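PDB 5ODK: single-stranded DNA-binding protein, which probably binds single-stranded DNA through an OB fold, consistent with a role in phage DNA replication. Local coordinates for residues A[20-33]-A[139-151]. Residues are numbered along the deposited sequence; the frame is centred on the assembly and turned at random.
Sequences SGHIKVSNVRCSYP and IYGGCWVSSVIRP. With PO4 (phosphate ion), chain D.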
loop_
_atom_site.group_PDB
_atom_site.type_symbol
_atom_site.label_atom_id
_atom_site.label_comp_id
_atom_site.label_asym_id
_atom_site.label_seq_id
_atom_site.Cartn_x
_atom_site.Cartn_y
_atom_site.Cartn_z
ATOM N N SER A 20 9.976 -4.282 -12.522
ATOM C CA SER A 20 10.018 -2.848 -12.449
ATOM C C SER A 20 10.038 -2.296 -11.008
ATOM O O SER A 20 10.040 -1.081 -10.797
ATOM C CB SER A 20 8.769 -2.337 -13.172
ATOM O OG SER A 20 7.619 -2.981 -12.627
ATOM N N GLY A 21 10.033 -3.175 -10.011
ATOM C CA GLY A 21 10.071 -2.783 -8.606
ATOM C C GLY A 21 8.729 -2.612 -7.945
ATOM O O GLY A 21 8.643 -2.404 -6.742
ATOM N N HIS A 22 7.642 -2.673 -8.734
ATOM C CA HIS A 22 6.319 -2.711 -8.155
ATOM C C HIS A 22 6.149 -3.898 -7.233
ATOM O O HIS A 22 6.812 -4.933 -7.444
ATOM C CB HIS A 22 5.250 -2.776 -9.258
ATOM C CG HIS A 22 5.200 -1.564 -10.123
ATOM N ND1 HIS A 22 6.058 -1.373 -11.170
ATOM C CD2 HIS A 22 4.361 -0.492 -10.112
ATOM C CE1 HIS A 22 5.746 -0.244 -11.787
ATOM N NE2 HIS A 22 4.740 0.328 -11.137
ATOM N N ILE A 23 5.304 -3.723 -6.236
ATOM C CA ILE A 23 5.023 -4.744 -5.250
ATOM C C ILE A 23 3.510 -4.877 -5.142
ATOM O O ILE A 23 2.820 -3.893 -4.826
ATOM C CB ILE A 23 5.608 -4.365 -3.866
ATOM C CG1 ILE A 23 7.097 -4.042 -3.986
ATOM C CG2 ILE A 23 5.352 -5.485 -2.858
ATOM C CD1 ILE A 23 7.661 -3.394 -2.744
ATOM N N LYS A 24 2.995 -6.088 -5.328
ATOM C CA LYS A 24 1.591 -6.393 -5.023
ATOM C C LYS A 24 1.518 -6.990 -3.626
ATOM O O LYS A 24 2.235 -7.954 -3.350
ATOM C CB LYS A 24 0.971 -7.362 -6.036
ATOM C CG LYS A 24 -0.503 -7.660 -5.788
ATOM C CD LYS A 24 -1.056 -8.587 -6.861
ATOM C CE LYS A 24 -2.504 -8.931 -6.653
ATOM N NZ LYS A 24 -2.969 -9.785 -7.794
ATOM N N VAL A 25 0.712 -6.395 -2.757
ATOM C CA VAL A 25 0.349 -6.953 -1.465
ATOM C C VAL A 25 -1.078 -7.426 -1.576
ATOM O O VAL A 25 -1.981 -6.645 -1.909
ATOM C CB VAL A 25 0.573 -6.015 -0.283
ATOM C CG1 VAL A 25 2.063 -5.768 -0.096
ATOM C CG2 VAL A 25 -0.235 -4.748 -0.339
ATOM N N SER A 26 -1.288 -8.721 -1.374
ATOM C CA SER A 26 -2.585 -9.342 -1.620
ATOM C C SER A 26 -3.287 -9.664 -0.330
ATOM O O SER A 26 -2.641 -10.088 0.644
ATOM C CB SER A 26 -2.448 -10.577 -2.479
ATOM O OG SER A 26 -1.769 -10.278 -3.693
ATOM N N ASN A 27 -4.610 -9.501 -0.316
ATOM C CA ASN A 27 -5.430 -9.923 0.814
ATOM C C ASN A 27 -5.031 -9.221 2.105
ATOM O O ASN A 27 -4.581 -9.829 3.089
ATOM C CB ASN A 27 -5.397 -11.442 0.907
ATOM C CG ASN A 27 -5.787 -12.095 -0.396
ATOM O OD1 ASN A 27 -6.872 -11.773 -0.945
ATOM N ND2 ASN A 27 -4.907 -12.943 -0.943
ATOM N N VAL A 28 -5.222 -7.916 2.065
ATOM C CA VAL A 28 -4.942 -7.011 3.189
ATOM C C VAL A 28 -6.214 -6.226 3.487
ATOM O O VAL A 28 -7.066 -6.066 2.593
ATOM C CB VAL A 28 -3.753 -6.095 2.903
ATOM C CG1 VAL A 28 -2.504 -6.935 2.698
ATOM C CG2 VAL A 28 -4.015 -5.187 1.709
ATOM N N ARG A 29 -6.353 -5.740 4.715
ATOM C CA ARG A 29 -7.562 -5.007 5.056
ATOM C C ARG A 29 -7.303 -3.527 4.888
ATOM O O ARG A 29 -6.293 -3.004 5.310
ATOM C CB ARG A 29 -8.011 -5.347 6.487
ATOM C CG ARG A 29 -9.464 -5.089 6.802
ATOM C CD ARG A 29 -9.862 -5.739 8.117
ATOM N NE ARG A 29 -11.259 -5.497 8.368
ATOM C CZ ARG A 29 -11.858 -5.738 9.507
ATOM N NH1 ARG A 29 -11.192 -6.252 10.533
ATOM N NH2 ARG A 29 -13.134 -5.444 9.629
ATOM N N CYS A 30 -8.220 -2.818 4.261
ATOM C CA CYS A 30 -7.962 -1.420 4.083
ATOM C C CYS A 30 -8.582 -0.545 5.152
ATOM O O CYS A 30 -9.544 -0.907 5.835
ATOM C CB CYS A 30 -8.355 -0.913 2.722
ATOM S SG CYS A 30 -10.052 -0.518 2.538
ATOM N N SER A 31 -8.002 0.642 5.247
ATOM C CA SER A 31 -8.375 1.635 6.219
ATOM C C SER A 31 -8.194 3.021 5.558
ATOM O O SER A 31 -7.324 3.221 4.720
ATOM C CB SER A 31 -7.431 1.408 7.391
ATOM O OG SER A 31 -7.589 2.368 8.366
ATOM N N TYR A 32 -9.046 3.968 5.941
ATOM C CA TYR A 32 -8.928 5.350 5.482
ATOM C C TYR A 32 -8.768 5.475 3.964
ATOM O O TYR A 32 -7.924 6.216 3.474
ATOM C CB TYR A 32 -7.788 6.077 6.206
ATOM C CG TYR A 32 -7.885 6.038 7.695
ATOM C CD1 TYR A 32 -8.899 6.698 8.354
ATOM C CD2 TYR A 32 -6.938 5.359 8.453
ATOM C CE1 TYR A 32 -8.988 6.681 9.735
ATOM C CE2 TYR A 32 -7.024 5.330 9.829
ATOM C CZ TYR A 32 -8.059 5.984 10.464
ATOM O OH TYR A 32 -8.171 5.994 11.840
ATOM N N PRO A 33 -9.635 4.786 3.183
ATOM C CA PRO A 33 -9.513 4.947 1.739
ATOM C C PRO A 33 -9.903 6.344 1.254
ATOM O O PRO A 33 -10.942 6.884 1.687
ATOM C CB PRO A 33 -10.489 3.926 1.172
ATOM C CG PRO A 33 -11.526 3.785 2.256
ATOM C CD PRO A 33 -10.716 3.874 3.533
ATOM N N ILE A 139 -15.167 0.330 -2.029
ATOM C CA ILE A 139 -13.961 0.088 -1.202
ATOM C C ILE A 139 -14.037 0.996 0.033
ATOM O O ILE A 139 -13.615 2.146 0.041
ATOM C CB ILE A 139 -12.673 0.217 -2.045
ATOM C CG1 ILE A 139 -12.693 -0.863 -3.140
ATOM C CG2 ILE A 139 -11.441 0.076 -1.154
ATOM C CD1 ILE A 139 -11.603 -0.737 -4.159
ATOM N N TYR A 140 -14.588 0.440 1.097
ATOM C CA TYR A 140 -14.785 1.143 2.346
ATOM C C TYR A 140 -13.744 0.651 3.347
ATOM O O TYR A 140 -13.307 -0.499 3.270
ATOM C CB TYR A 140 -16.230 0.929 2.855
ATOM C CG TYR A 140 -16.614 -0.527 2.932
ATOM C CD1 TYR A 140 -17.154 -1.190 1.843
ATOM C CD2 TYR A 140 -16.359 -1.271 4.073
ATOM C CE1 TYR A 140 -17.411 -2.541 1.873
ATOM C CE2 TYR A 140 -16.625 -2.629 4.122
ATOM C CZ TYR A 140 -17.151 -3.263 3.019
ATOM O OH TYR A 140 -17.397 -4.594 3.049
ATOM N N GLY A 141 -13.445 1.470 4.349
ATOM C CA GLY A 141 -12.515 1.060 5.390
ATOM C C GLY A 141 -13.075 -0.159 6.090
ATOM O O GLY A 141 -14.229 -0.146 6.550
ATOM N N GLY A 142 -12.269 -1.215 6.171
ATOM C CA GLY A 142 -12.691 -2.471 6.751
ATOM C C GLY A 142 -12.825 -3.605 5.755
ATOM O O GLY A 142 -12.822 -4.759 6.150
ATOM N N CYS A 143 -13.003 -3.293 4.471
ATOM C CA CYS A 143 -12.999 -4.327 3.459
ATOM C C CYS A 143 -11.587 -4.841 3.183
ATOM O O CYS A 143 -10.606 -4.209 3.593
ATOM C CB CYS A 143 -13.745 -3.922 2.180
ATOM S SG CYS A 143 -12.777 -2.899 1.065
ATOM N N TRP A 144 -11.502 -5.961 2.472
ATOM C CA TRP A 144 -10.212 -6.535 2.076
ATOM C C TRP A 144 -9.957 -6.254 0.617
ATOM O O TRP A 144 -10.870 -6.301 -0.227
ATOM C CB TRP A 144 -10.204 -8.033 2.328
ATOM C CG TRP A 144 -10.323 -8.349 3.788
ATOM C CD1 TRP A 144 -11.443 -8.316 4.555
ATOM C CD2 TRP A 144 -9.256 -8.742 4.681
ATOM N NE1 TRP A 144 -11.155 -8.629 5.854
ATOM C CE2 TRP A 144 -9.809 -8.871 5.964
ATOM C CE3 TRP A 144 -7.886 -8.949 4.512
ATOM C CZ2 TRP A 144 -9.044 -9.239 7.084
ATOM C CZ3 TRP A 144 -7.111 -9.291 5.617
ATOM C CH2 TRP A 144 -7.698 -9.436 6.889
ATOM N N VAL A 145 -8.700 -5.987 0.306
ATOM C CA VAL A 145 -8.214 -5.592 -1.008
ATOM C C VAL A 145 -6.900 -6.268 -1.326
ATOM O O VAL A 145 -6.257 -6.859 -0.448
ATOM C CB VAL A 145 -8.022 -4.046 -1.099
ATOM C CG1 VAL A 145 -9.338 -3.338 -0.792
ATOM C CG2 VAL A 145 -6.912 -3.547 -0.187
ATOM N N SER A 146 -6.472 -6.130 -2.565
ATOM C CA SER A 146 -5.097 -6.331 -2.971
ATOM C C SER A 146 -4.641 -5.064 -3.634
ATOM O O SER A 146 -5.428 -4.373 -4.272
ATOM C CB SER A 146 -4.952 -7.528 -3.902
ATOM O OG SER A 146 -5.355 -8.681 -3.224
ATOM N N SER A 147 -3.388 -4.694 -3.484
ATOM C CA SER A 147 -2.934 -3.390 -3.959
ATOM C C SER A 147 -1.543 -3.470 -4.528
ATOM O O SER A 147 -0.687 -4.202 -3.977
ATOM C CB SER A 147 -2.991 -2.392 -2.807
ATOM O OG SER A 147 -2.520 -1.101 -3.135
ATOM N N VAL A 148 -1.283 -2.716 -5.577
ATOM C CA VAL A 148 0.057 -2.534 -6.123
ATOM C C VAL A 148 0.585 -1.173 -5.718
ATOM O O VAL A 148 -0.077 -0.137 -5.922
ATOM C CB VAL A 148 0.117 -2.731 -7.653
ATOM C CG1 VAL A 148 1.535 -2.521 -8.147
ATOM C CG2 VAL A 148 -0.374 -4.105 -8.035
ATOM N N ILE A 149 1.785 -1.221 -5.130
ATOM C CA ILE A 149 2.483 -0.053 -4.645
ATOM C C ILE A 149 3.910 -0.045 -5.191
ATOM O O ILE A 149 4.380 -1.058 -5.737
ATOM C CB ILE A 149 2.499 -0.005 -3.087
ATOM C CG1 ILE A 149 3.273 -1.199 -2.496
ATOM C CG2 ILE A 149 1.079 0.035 -2.537
ATOM C CD1 ILE A 149 3.498 -1.104 -1.010
ATOM N N ARG A 150 4.597 1.072 -5.055
ATOM C CA ARG A 150 6.035 1.066 -5.345
ATOM C C ARG A 150 6.702 2.118 -4.483
ATOM O O ARG A 150 6.227 3.243 -4.407
ATOM C CB ARG A 150 6.346 1.326 -6.811
ATOM C CG ARG A 150 7.791 0.925 -7.109
ATOM C CD ARG A 150 8.107 0.877 -8.580
ATOM N NE ARG A 150 8.164 2.216 -9.163
ATOM C CZ ARG A 150 8.561 2.463 -10.415
ATOM N NH1 ARG A 150 8.841 1.456 -11.264
ATOM N NH2 ARG A 150 8.655 3.708 -10.828
ATOM N N PRO A 151 7.827 1.763 -3.841
ATOM C CA PRO A 151 8.497 2.762 -2.991
ATOM C C PRO A 151 9.106 3.917 -3.798
ATOM O O PRO A 151 9.400 3.797 -5.000
ATOM C CB PRO A 151 9.641 1.955 -2.383
ATOM C CG PRO A 151 9.215 0.535 -2.453
ATOM C CD PRO A 151 8.523 0.458 -3.793
HETATM P P PO4 D . 9.753 6.971 -8.925
HETATM O O1 PO4 D . 8.685 6.019 -9.162
HETATM O O2 PO4 D . 10.541 6.971 -10.240
HETATM O O3 PO4 D . 9.284 8.388 -8.547
HETATM O O4 PO4 D . 10.723 6.487 -7.830
#
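A G1 beta bulge of the OB-fold sheet has Asn27 and Val28 both facing Val145, and it shifts the antiparallel register by one residue. Val28 N meets Val145 O at 2.9 Å in a nearly straight bond. Asn27 N is held by the hydroxyl Ser146 OG at 3.1 Å. Beyond the bulge, Arg29 lies across Trp144. Arg29 CB makes a CH-pi contact over the centre of the indole six-membered ring, 3.8 Å from its centroid. With CG anti to the backbone N (chi1 -158°), the Arg29 chain runs extended to NE, which gives its N-H to Gly142 O at 2.8 Å. The guanidinium itself lies nearly parallel to the indole plane (8°). Cys30 SG packs 3.9 Å from Cys143 SG. At the other end, Arg150 CD covers one face of the His22 ring. A bend at chi3 (71°) takes the guanidinium to Ser20 O, 2.8 Å from Arg150 NH1, while Arg150 NH2 binds O1 of a phosphate ion, probably picked up from the crystallisation medium. The Asn27 side chain hydrogen-bonds Asn14 through ND2 and Arg172 through OD1; Trp144 NE1 hydrogen-bonds Asp175. Ile23 and Val25 rest on helix 61-76, while Val28, Cys30 and Val145 pack on strand 49-56.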